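Local coordinates for protein SAG family member (Sag19) (Eimeria tenella, PDB 6ZZB) that is of unknown function but is a major surface antigen of the parasite, probably built on the fold of the CAP proteins, at residues 43-48 with 196-201; 128-133 with 202-207; 150-155 with 172-177; 179-184 with 219-224. All coordinates share one frame; numbering follows the deposited sequence.

Interaction 1: 43-48 with 196-201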
# COMPACT_ATOMS: atom_id res chain seq x y z
N PRO A 43 1.75 7.59 -21.07
CA PRO A 43 1.76 7.38 -19.63
C PRO A 43 3.09 6.79 -19.18
O PRO A 43 3.82 6.16 -19.95
CB PRO A 43 0.63 6.36 -19.44
CG PRO A 43 0.72 5.52 -20.67
CD PRO A 43 1.07 6.50 -21.79
N PRO A 44 3.40 6.92 -17.88
CA PRO A 44 4.51 6.19 -17.30
C PRO A 44 4.21 4.69 -17.39
O PRO A 44 3.06 4.30 -17.53
CB PRO A 44 4.55 6.65 -15.86
CG PRO A 44 3.12 7.00 -15.56
CD PRO A 44 2.60 7.60 -16.85
N GLN A 45 5.27 3.92 -17.33
CA GLN A 45 5.20 2.45 -17.31
C GLN A 45 5.55 1.95 -15.92
O GLN A 45 6.30 2.61 -15.21
CB GLN A 45 6.16 1.88 -18.34
CG GLN A 45 5.72 2.13 -19.78
CD GLN A 45 6.44 1.21 -20.73
OE1 GLN A 45 7.66 1.07 -20.68
NE2 GLN A 45 5.68 0.51 -21.55
N ALA A 46 4.99 0.82 -15.56
CA ALA A 46 5.25 0.21 -14.23
C ALA A 46 5.84 -1.18 -14.42
O ALA A 46 5.47 -1.86 -15.37
CB ALA A 46 3.99 0.16 -13.41
N ASP A 47 6.68 -1.57 -13.49
CA ASP A 47 7.29 -2.92 -13.36
C ASP A 47 6.68 -3.58 -12.13
O ASP A 47 6.42 -2.91 -11.13
CB ASP A 47 8.81 -2.86 -13.19
CG ASP A 47 9.55 -2.81 -14.51
OD1 ASP A 47 8.88 -2.66 -15.56
OD2 ASP A 47 10.79 -2.93 -14.48
N GLU A 48 6.52 -4.88 -12.21
CA GLU A 48 6.13 -5.71 -11.06
C GLU A 48 7.29 -5.72 -10.06
O GLU A 48 8.45 -5.75 -10.45
CB GLU A 48 5.81 -7.09 -11.65
CG GLU A 48 5.37 -8.13 -10.67
CD GLU A 48 6.46 -9.11 -10.27
OE1 GLU A 48 7.64 -8.73 -10.30
OE2 GLU A 48 6.10 -10.27 -9.97
N THR A 196 5.82 2.54 -10.78
CA THR A 196 6.24 3.23 -12.02
C THR A 196 7.76 3.38 -12.02
O THR A 196 8.38 3.51 -10.97
CB THR A 196 5.51 4.55 -12.19
OG1 THR A 196 5.85 5.45 -11.14
CG2 THR A 196 4.01 4.37 -12.26
N LYS A 197 8.33 3.36 -13.23
CA LYS A 197 9.80 3.26 -13.35
C LYS A 197 10.39 4.42 -14.14
O LYS A 197 11.61 4.58 -14.07
CB LYS A 197 10.20 1.94 -14.00
CG LYS A 197 9.74 1.75 -15.44
CD LYS A 197 10.17 0.42 -16.06
CE LYS A 197 9.40 0.14 -17.33
NZ LYS A 197 9.72 -1.19 -17.88
N ASP A 198 9.59 5.23 -14.83
CA ASP A 198 10.16 6.11 -15.88
C ASP A 198 9.56 7.51 -15.83
O ASP A 198 9.80 8.28 -16.79
CB ASP A 198 10.01 5.45 -17.25
CG ASP A 198 8.59 5.25 -17.69
OD1 ASP A 198 7.67 5.46 -16.85
OD2 ASP A 198 8.38 4.87 -18.86
N CYS A 199 8.87 7.92 -14.77
CA CYS A 199 8.46 9.34 -14.63
C CYS A 199 9.67 10.25 -14.88
O CYS A 199 10.76 10.03 -14.32
CB CYS A 199 7.91 9.62 -13.24
SG CYS A 199 6.30 8.81 -12.96
N LYS A 200 9.46 11.28 -15.69
CA LYS A 200 10.53 12.26 -16.03
C LYS A 200 10.50 13.48 -15.13
O LYS A 200 11.42 14.31 -15.22
CB LYS A 200 10.37 12.69 -17.49
CG LYS A 200 10.52 11.57 -18.48
CD LYS A 200 10.41 12.09 -19.90
CE LYS A 200 10.41 11.00 -20.93
NZ LYS A 200 11.70 10.26 -20.91
N ALA A 201 9.46 13.62 -14.32
CA ALA A 201 9.26 14.68 -13.33
C ALA A 201 8.29 14.12 -12.29
O ALA A 201 7.81 12.98 -12.50
CB ALA A 201 8.69 15.91 -13.97
O HOH W 1 6.54 5.76 -20.54

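Interaction 2: 128-133 with 202-207. With SO4 (sulfate ion), chain C.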
# COMPACT_ATOMS: atom_id res chain seq x y z
N ILE A 128 3.27 4.35 -1.82
CA ILE A 128 4.47 5.15 -1.48
C ILE A 128 4.94 5.90 -2.72
O ILE A 128 5.48 5.29 -3.64
CB ILE A 128 5.60 4.28 -0.92
CG1 ILE A 128 5.17 3.49 0.30
CG2 ILE A 128 6.80 5.16 -0.63
CD1 ILE A 128 6.20 2.51 0.82
N PRO A 129 4.76 7.22 -2.76
CA PRO A 129 5.40 8.02 -3.80
C PRO A 129 6.90 8.15 -3.52
O PRO A 129 7.30 8.10 -2.36
CB PRO A 129 4.71 9.38 -3.69
CG PRO A 129 3.51 9.16 -2.80
CD PRO A 129 3.91 8.03 -1.88
N PHE A 130 7.70 8.24 -4.57
CA PHE A 130 9.16 8.46 -4.43
C PHE A 130 9.60 9.31 -5.60
O PHE A 130 9.00 9.31 -6.66
CB PHE A 130 9.91 7.14 -4.27
CG PHE A 130 9.76 6.15 -5.40
CD1 PHE A 130 8.64 5.33 -5.47
CD2 PHE A 130 10.75 5.99 -6.36
CE1 PHE A 130 8.50 4.39 -6.49
CE2 PHE A 130 10.62 5.06 -7.37
CZ PHE A 130 9.49 4.27 -7.46
N PRO A 131 10.63 10.18 -5.41
CA PRO A 131 10.99 11.13 -6.46
C PRO A 131 11.45 10.42 -7.73
O PRO A 131 12.07 9.37 -7.68
CB PRO A 131 12.16 11.94 -5.87
CG PRO A 131 12.07 11.70 -4.37
CD PRO A 131 11.48 10.31 -4.21
N HIS A 132 11.14 11.04 -8.86
CA HIS A 132 11.45 10.52 -10.21
C HIS A 132 12.95 10.30 -10.39
O HIS A 132 13.31 9.45 -11.19
CB HIS A 132 10.93 11.44 -11.30
CG HIS A 132 11.67 12.73 -11.41
ND1 HIS A 132 11.42 13.80 -10.56
CD2 HIS A 132 12.65 13.13 -12.26
CE1 HIS A 132 12.23 14.81 -10.90
NE2 HIS A 132 12.94 14.43 -11.95
N ASP A 133 13.77 11.06 -9.67
CA ASP A 133 15.24 11.04 -9.92
C ASP A 133 15.92 10.12 -8.91
O ASP A 133 17.15 10.17 -8.84
CB ASP A 133 15.81 12.46 -9.97
CG ASP A 133 15.46 13.36 -8.79
OD1 ASP A 133 14.63 12.96 -7.97
OD2 ASP A 133 16.02 14.47 -8.73
N GLY A 202 7.99 14.89 -11.26
CA GLY A 202 7.05 14.45 -10.21
C GLY A 202 7.56 13.23 -9.47
O GLY A 202 8.78 13.01 -9.31
N HIS A 203 6.62 12.44 -8.93
CA HIS A 203 6.95 11.25 -8.12
C HIS A 203 6.45 10.02 -8.87
O HIS A 203 5.29 9.96 -9.29
CB HIS A 203 6.32 11.34 -6.73
CG HIS A 203 7.06 12.23 -5.79
ND1 HIS A 203 7.24 13.58 -6.01
CD2 HIS A 203 7.70 11.94 -4.65
CE1 HIS A 203 7.93 14.09 -5.01
NE2 HIS A 203 8.23 13.12 -4.17
N ASP A 204 7.33 9.04 -8.97
CA ASP A 204 6.90 7.64 -9.23
C ASP A 204 6.06 7.18 -8.03
O ASP A 204 6.13 7.75 -6.94
CB ASP A 204 8.10 6.74 -9.48
CG ASP A 204 8.77 6.96 -10.81
OD1 ASP A 204 8.15 6.72 -11.84
OD2 ASP A 204 9.98 7.40 -10.78
N VAL A 205 5.33 6.10 -8.26
CA VAL A 205 4.47 5.51 -7.20
C VAL A 205 4.73 4.01 -7.11
O VAL A 205 4.67 3.31 -8.13
CB VAL A 205 2.98 5.76 -7.47
CG1 VAL A 205 2.08 5.11 -6.44
CG2 VAL A 205 2.71 7.27 -7.49
N LEU A 206 4.93 3.52 -5.89
CA LEU A 206 4.84 2.10 -5.51
C LEU A 206 3.46 1.84 -4.97
O LEU A 206 3.02 2.55 -4.03
CB LEU A 206 5.91 1.79 -4.46
CG LEU A 206 5.80 0.43 -3.78
CD1 LEU A 206 6.03 -0.71 -4.76
CD2 LEU A 206 6.79 0.34 -2.65
N PHE A 207 2.80 0.82 -5.50
CA PHE A 207 1.49 0.36 -5.01
C PHE A 207 1.59 -1.11 -4.72
O PHE A 207 2.01 -1.87 -5.60
CB PHE A 207 0.41 0.63 -6.04
CG PHE A 207 -0.96 0.19 -5.60
CD1 PHE A 207 -1.61 0.92 -4.62
CD2 PHE A 207 -1.59 -0.92 -6.14
CE1 PHE A 207 -2.87 0.53 -4.18
CE2 PHE A 207 -2.83 -1.31 -5.66
CZ PHE A 207 -3.46 -0.58 -4.71
S SO4 C . 5.88 16.81 -7.09
O1 SO4 C . 4.64 16.60 -7.81
O2 SO4 C . 5.59 17.00 -5.69
O3 SO4 C . 6.55 17.98 -7.62
O4 SO4 C . 6.75 15.66 -7.26

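Interaction 3: 150-155 with 172-177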
# COMPACT_ATOMS: atom_id res chain seq x y z
N LEU A 150 3.83 3.43 12.06
CA LEU A 150 3.68 2.89 13.43
C LEU A 150 3.85 4.04 14.43
O LEU A 150 3.07 4.10 15.40
CB LEU A 150 4.67 1.76 13.69
CG LEU A 150 4.40 1.00 15.00
CD1 LEU A 150 2.95 0.58 15.13
CD2 LEU A 150 5.31 -0.20 15.12
N ASP A 151 4.78 4.96 14.19
CA ASP A 151 4.93 6.14 15.09
C ASP A 151 3.62 6.92 15.06
O ASP A 151 3.15 7.37 16.11
CB ASP A 151 6.12 6.97 14.67
CG ASP A 151 7.44 6.33 15.06
OD1 ASP A 151 7.43 5.44 15.89
OD2 ASP A 151 8.45 6.79 14.48
N HIS A 152 3.04 7.17 13.91
CA HIS A 152 1.78 7.94 13.80
C HIS A 152 0.69 7.22 14.58
O HIS A 152 -0.07 7.90 15.30
CB HIS A 152 1.38 8.14 12.34
CG HIS A 152 0.36 9.19 12.18
ND1 HIS A 152 0.65 10.52 12.38
CD2 HIS A 152 -0.95 9.12 11.89
CE1 HIS A 152 -0.45 11.23 12.15
NE2 HIS A 152 -1.44 10.41 11.86
N LEU A 153 0.58 5.90 14.48
CA LEU A 153 -0.45 5.15 15.23
C LEU A 153 -0.19 5.28 16.73
O LEU A 153 -1.14 5.52 17.51
CB LEU A 153 -0.43 3.69 14.79
CG LEU A 153 -1.07 3.47 13.43
CD1 LEU A 153 -0.82 2.05 12.95
CD2 LEU A 153 -2.55 3.76 13.48
N LYS A 154 1.05 5.13 17.15
CA LYS A 154 1.40 5.21 18.59
C LYS A 154 1.05 6.61 19.13
O LYS A 154 0.67 6.71 20.35
CB LYS A 154 2.87 4.90 18.77
CG LYS A 154 3.22 3.43 18.65
CD LYS A 154 4.71 3.19 18.71
CE LYS A 154 5.05 1.73 18.64
NZ LYS A 154 6.52 1.55 18.63
N GLN A 155 1.19 7.63 18.32
CA GLN A 155 0.94 9.03 18.71
C GLN A 155 -0.55 9.32 18.70
O GLN A 155 -0.96 10.39 19.19
CB GLN A 155 1.68 9.94 17.74
CG GLN A 155 3.17 9.87 17.97
CD GLN A 155 4.00 10.19 16.75
OE1 GLN A 155 3.48 10.69 15.76
NE2 GLN A 155 5.30 9.97 16.87
N PHE A 172 -5.83 7.07 9.94
CA PHE A 172 -5.54 6.36 8.66
C PHE A 172 -5.62 7.29 7.46
O PHE A 172 -5.33 6.84 6.34
CB PHE A 172 -6.41 5.12 8.55
CG PHE A 172 -6.09 4.10 9.61
CD1 PHE A 172 -4.84 3.52 9.66
CD2 PHE A 172 -7.02 3.77 10.59
CE1 PHE A 172 -4.51 2.63 10.67
CE2 PHE A 172 -6.68 2.89 11.60
CZ PHE A 172 -5.44 2.29 11.63
N ASN A 173 -5.91 8.57 7.66
CA ASN A 173 -5.72 9.62 6.64
C ASN A 173 -4.24 9.97 6.52
O ASN A 173 -3.89 10.71 5.58
CB ASN A 173 -6.57 10.86 6.94
CG ASN A 173 -6.18 11.56 8.21
OD1 ASN A 173 -5.50 11.03 9.07
ND2 ASN A 173 -6.73 12.76 8.40
N ASN A 174 -3.39 9.47 7.39
CA ASN A 174 -1.92 9.50 7.21
C ASN A 174 -1.54 8.29 6.35
O ASN A 174 -1.85 7.16 6.74
CB ASN A 174 -1.23 9.54 8.57
CG ASN A 174 0.27 9.46 8.49
OD1 ASN A 174 0.82 8.42 8.14
ND2 ASN A 174 0.96 10.56 8.82
N VAL A 175 -0.89 8.53 5.22
CA VAL A 175 -0.65 7.44 4.25
C VAL A 175 0.26 6.39 4.88
O VAL A 175 0.07 5.18 4.67
CB VAL A 175 -0.10 8.00 2.93
CG1 VAL A 175 0.22 6.87 1.96
CG2 VAL A 175 -1.05 8.96 2.28
N ASN A 176 1.24 6.80 5.69
CA ASN A 176 2.11 5.82 6.36
C ASN A 176 1.30 4.95 7.31
O ASN A 176 1.54 3.75 7.39
CB ASN A 176 3.30 6.50 7.05
CG ASN A 176 4.12 7.36 6.12
OD1 ASN A 176 4.31 8.57 6.36
ND2 ASN A 176 4.64 6.76 5.09
N ALA A 177 0.43 5.55 8.13
CA ALA A 177 -0.39 4.77 9.06
C ALA A 177 -1.30 3.78 8.31
O ALA A 177 -1.41 2.64 8.74
CB ALA A 177 -1.22 5.69 9.93
O HOH W 2 -3.93 11.36 11.34

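Interaction 4: 179-184 with 219-224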
# COMPACT_ATOMS: atom_id res chain seq x y z
N ASN A 179 -0.64 2.55 5.38
CA ASN A 179 0.29 1.53 4.84
C ASN A 179 0.58 0.48 5.90
O ASN A 179 0.58 -0.72 5.57
CB ASN A 179 1.57 2.17 4.34
CG ASN A 179 1.42 2.95 3.06
OD1 ASN A 179 0.41 2.85 2.37
ND2 ASN A 179 2.43 3.76 2.71
N VAL A 180 0.81 0.88 7.15
CA VAL A 180 1.10 -0.10 8.22
C VAL A 180 -0.13 -0.97 8.48
O VAL A 180 0.06 -2.17 8.74
CB VAL A 180 1.53 0.64 9.50
CG1 VAL A 180 1.51 -0.27 10.71
CG2 VAL A 180 2.88 1.25 9.27
N ALA A 181 -1.32 -0.42 8.43
CA ALA A 181 -2.54 -1.23 8.61
C ALA A 181 -2.59 -2.34 7.57
O ALA A 181 -2.86 -3.48 7.94
CB ALA A 181 -3.75 -0.34 8.59
N PHE A 182 -2.25 -2.04 6.32
CA PHE A 182 -2.28 -3.10 5.28
C PHE A 182 -1.14 -4.07 5.52
O PHE A 182 -1.33 -5.29 5.43
CB PHE A 182 -2.17 -2.50 3.88
CG PHE A 182 -3.44 -1.92 3.38
CD1 PHE A 182 -4.35 -2.72 2.70
CD2 PHE A 182 -3.75 -0.59 3.59
CE1 PHE A 182 -5.53 -2.19 2.23
CE2 PHE A 182 -4.95 -0.06 3.14
CZ PHE A 182 -5.86 -0.88 2.49
N LEU A 183 0.05 -3.58 5.81
CA LEU A 183 1.23 -4.43 6.01
C LEU A 183 0.98 -5.44 7.12
O LEU A 183 1.47 -6.58 7.02
CB LEU A 183 2.46 -3.60 6.37
CG LEU A 183 3.09 -2.84 5.21
CD1 LEU A 183 4.03 -1.76 5.72
CD2 LEU A 183 3.84 -3.79 4.29
N LEU A 184 0.33 -5.00 8.19
CA LEU A 184 0.16 -5.82 9.42
C LEU A 184 -1.25 -6.36 9.54
O LEU A 184 -1.63 -6.80 10.67
CB LEU A 184 0.50 -4.95 10.63
CG LEU A 184 1.94 -4.47 10.68
CD1 LEU A 184 2.18 -3.75 12.00
CD2 LEU A 184 2.94 -5.60 10.55
N LYS A 219 -11.76 -3.45 11.72
CA LYS A 219 -10.85 -3.23 12.86
C LYS A 219 -9.49 -3.76 12.43
O LYS A 219 -9.30 -4.95 12.23
CB LYS A 219 -11.42 -3.92 14.09
CG LYS A 219 -12.71 -3.26 14.58
CD LYS A 219 -13.09 -3.60 15.98
CE LYS A 219 -14.31 -2.84 16.44
NZ LYS A 219 -14.87 -3.42 17.68
N PRO A 220 -8.51 -2.89 12.14
CA PRO A 220 -7.25 -3.36 11.59
C PRO A 220 -6.36 -4.20 12.51
O PRO A 220 -5.64 -5.01 12.02
CB PRO A 220 -6.55 -2.05 11.18
CG PRO A 220 -7.14 -1.04 12.13
CD PRO A 220 -8.60 -1.42 12.22
N PHE A 221 -6.49 -4.04 13.83
CA PHE A 221 -5.63 -4.74 14.81
C PHE A 221 -6.47 -5.30 15.97
O PHE A 221 -7.31 -4.58 16.50
CB PHE A 221 -4.60 -3.77 15.40
CG PHE A 221 -3.79 -3.03 14.37
CD1 PHE A 221 -2.87 -3.67 13.56
CD2 PHE A 221 -3.99 -1.68 14.19
CE1 PHE A 221 -2.15 -2.95 12.62
CE2 PHE A 221 -3.27 -0.97 13.25
CZ PHE A 221 -2.35 -1.61 12.48
N THR A 222 -6.15 -6.52 16.35
CA THR A 222 -6.56 -7.05 17.67
C THR A 222 -5.76 -6.33 18.76
O THR A 222 -4.64 -5.82 18.48
CB THR A 222 -6.34 -8.56 17.78
OG1 THR A 222 -4.93 -8.79 17.69
CG2 THR A 222 -7.11 -9.33 16.73
N ALA A 223 -6.28 -6.32 19.98
CA ALA A 223 -5.53 -5.79 21.13
C ALA A 223 -4.20 -6.54 21.28
O ALA A 223 -3.21 -5.89 21.60
CB ALA A 223 -6.38 -5.87 22.39
N GLU A 224 -4.18 -7.86 21.06
CA GLU A 224 -2.99 -8.70 21.28
C GLU A 224 -1.91 -8.21 20.31
O GLU A 224 -0.76 -8.00 20.71
CB GLU A 224 -3.35 -10.17 21.08
CG GLU A 224 -2.21 -11.11 21.36
CD GLU A 224 -2.55 -12.58 21.12
OE1 GLU A 224 -3.55 -12.86 20.42
OE2 GLU A 224 -1.80 -13.42 21.63
O HOH W 3 -5.01 -4.21 9.35
O HOH W 4 -3.92 -7.10 11.89

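Interaction 1: 43-48 with 196-201
NZ of Lys-197 and OD1 of Asp-47 form a salt bridge 2.9 Å long. The ammonium group meets the carboxylate on its syn side, 28° out of the plane. Lys-197 gets there with CG between its own backbone N and carbonyl carbon (chi1 64°) and with the rest of the chain extended. The side chains of Gln-45 and Lys-197 lie side by side and point the same way, and CE of Lys-197 rests 3.8 Å from CB of Gln-45.

Asp-198 makes the second polar clasp. Its OD1 accepts the backbone N of Gln-45 at 2.9 Å, again from the syn side and 24° out of the carboxylate plane. Its OD2 accepts from a water, 2.6 Å away, that also donates to Pro-43 O. One oxygen holds segment 43-48 directly and the other through water. Between the two clasps, Lys-197 N donates to Gln-45 O over 2.9 Å. Thr-196 CA adds a CA-H...O contact to the same oxygen at 3.3 Å.

Apolar packing lies further in. CB of Pro-44 sits 4.0 Å from SG of Cys-199, whose disulfide to Cys-112 also borders the proline. The backbones of Ala-46 and Thr-196 come close, CA atoms 3.9 Å apart, while their side chains diverge. Val-102 of helix 97-105 packs on both. The hydroxyl of Thr-196 is engaged with Asp-204. The Ala-46 and Thr-196 pair is an antiparallel non-hydrogen-bonded bridge, by which the short strand 46-48 joins the end of strand 190-196 in the mixed sheet.

Interaction 2: 128-133 with 202-207
Phe-130 turns its ring toward Asp-204 because its CG stands between the backbone N and the carbonyl carbon (chi1 59°). His-132 adopts the same kind of turn (chi1 70°), which brings ND1 to Gly-202 O. CB of Asp-204 lies over one face of the Phe-130 ring, offset toward the rim and 3.8 Å from the centroid, a CH-pi contact. Leu-206 N stands at the edge of that ring, in its plane. The carboxylate of Asp-204 turns to other partners: its OD1 accepts from Thr-196 OG1 and Cys-199 N.

Phe-130 lies on strand 126-131 and Asp-204 and Leu-206 on strand 203-211, antiparallel neighbours in the sheet. Ile-128 and Leu-206 are a hydrogen-bonded pair: Ile-128 N reaches Leu-206 O at 2.9 Å, and Leu-206 N returns a bond to Ile-128 O. Their side chains run side by side toward helix 138-155, with CD1 of Ile-128 4.1 Å from CD2 of Leu-206. Phe-130 N also donates to Asp-204 O, 2.9 Å.

At the end of the ladder, Gly-202 O is gripped twice by His-132, by N at 3.1 Å and by ND1 at 3.0 Å. This fixes the rotation of the imidazole. The ring of His-203 takes CA of Pro-131 over one face, 4.1 Å from its centroid. Its ND1 faces O4 of a sulfate, probably from the crystallisation liquor, at a distance too short to be trusted in detail.

Interaction 3: 150-155 with 172-177
NE2 of His-152, whose ring lies against Asn-174, is 2.7 Å from the oxygen of a water in the ring plane. That water donates to OD1 of Asn-173 at 2.8 Å, so it ties the end of helix 138-155 to the loop before helix 175-183. The ring and the amide of Asn-174 come from opposite directions and stack, with their planes only 20° apart. ND2 of Asn-174 sits over the centre of the ring, 3.5 Å above its plane. CB of Asn-174 lies over the same face, 3.4 Å from CD2 of His-152. The amide is placed there by a first torsion that sets CG opposite the backbone N (chi1 175°).

The other end of the amide has a separate task. Asn-174 is the N-cap of helix 175-183, and its OD1 accepts Ala-177 N at 2.9 Å. The cap bond helps to hold the amide flat against the imidazole.

Inward of this pair the contact is apolar. CD2 of Leu-153 lies 3.6 Å from CE1 of Phe-172, and the two side chains cross at about a right angle. CG of Leu-153 also touches CB of Ala-177 at 4.1 Å. Pro-171 and Tyr-226 close in on the same leucine.

No direct hydrogen bond joins the two segments, so they are held together by stacking, apolar contact and one shared water; Asn-176 adds a hydrogen bond to Thr-145, further back along helix 138-155.

Interaction 4: 179-184 with 219-224
The end of helix 175-183 packs against the loop that leads into helix 223-231, with Phe-221 as the main wedge. Its CZ reaches CA of Ala-181 at 3.9 Å. Its CE1 meets CB of Leu-184 at 3.9 Å, and that CB lies at the ring edge, in the plane. CG1 of Val-180 adds a looser contact with CZ. The ring is sent toward the helix by a first torsion that sets CG opposite the carbonyl carbon (chi1 -52°). CB of its own neighbour Pro-220 lies over one ring face, offset toward the rim. The same CB of Pro-220 stands 4.2 Å from CB of Ala-181, so proline and phenylalanine both pack on the small alanine.

The loop is a helix start: Thr-222 is the N-cap of helix 223-231, and its OG1 accepts Leu-225 N. Leu-184 is where the other helix ends, the first residue to leave helical geometry. Leu-153 of helix 138-155 packs on both Val-180 and Phe-221.

Two waters supply the polar link. Each donates to Pro-220 O, one at 2.9 Å and the other at 2.7 Å. The first also donates to Ala-181 O at 2.7 Å, the second to Leu-184 O at 2.6 Å. Ala-181 O belongs to the last turn of the helix and Leu-184 O lies just past it; no further helical turn supplies backbone donors there, and the waters serve instead.

Interactions 1 and 2 are neighbours on the same sheet, with centres 9 Å apart. They meet where Thr-196 N lies 3.0 Å from Val-205 O, probably hydrogen-bonded, and where CB of His-132 packs on Cys-199 O. Interactions 3 and 4 form a second cluster, with centres 11 Å apart, and share helix 175-183. There CE1 of Phe-172 lies 3.7 Å from CB of Ala-181, and CD1 of Leu-153 lies 3.9 Å from CE2 of Phe-221. Interaction 1 is remote from interaction 4, with centres about 30 Å apart, but interaction 2 touches interaction 4, where Asn-179 ND2 packs 3.7 Å from CG1 of Ile-128. The sulfate belongs to interaction 2.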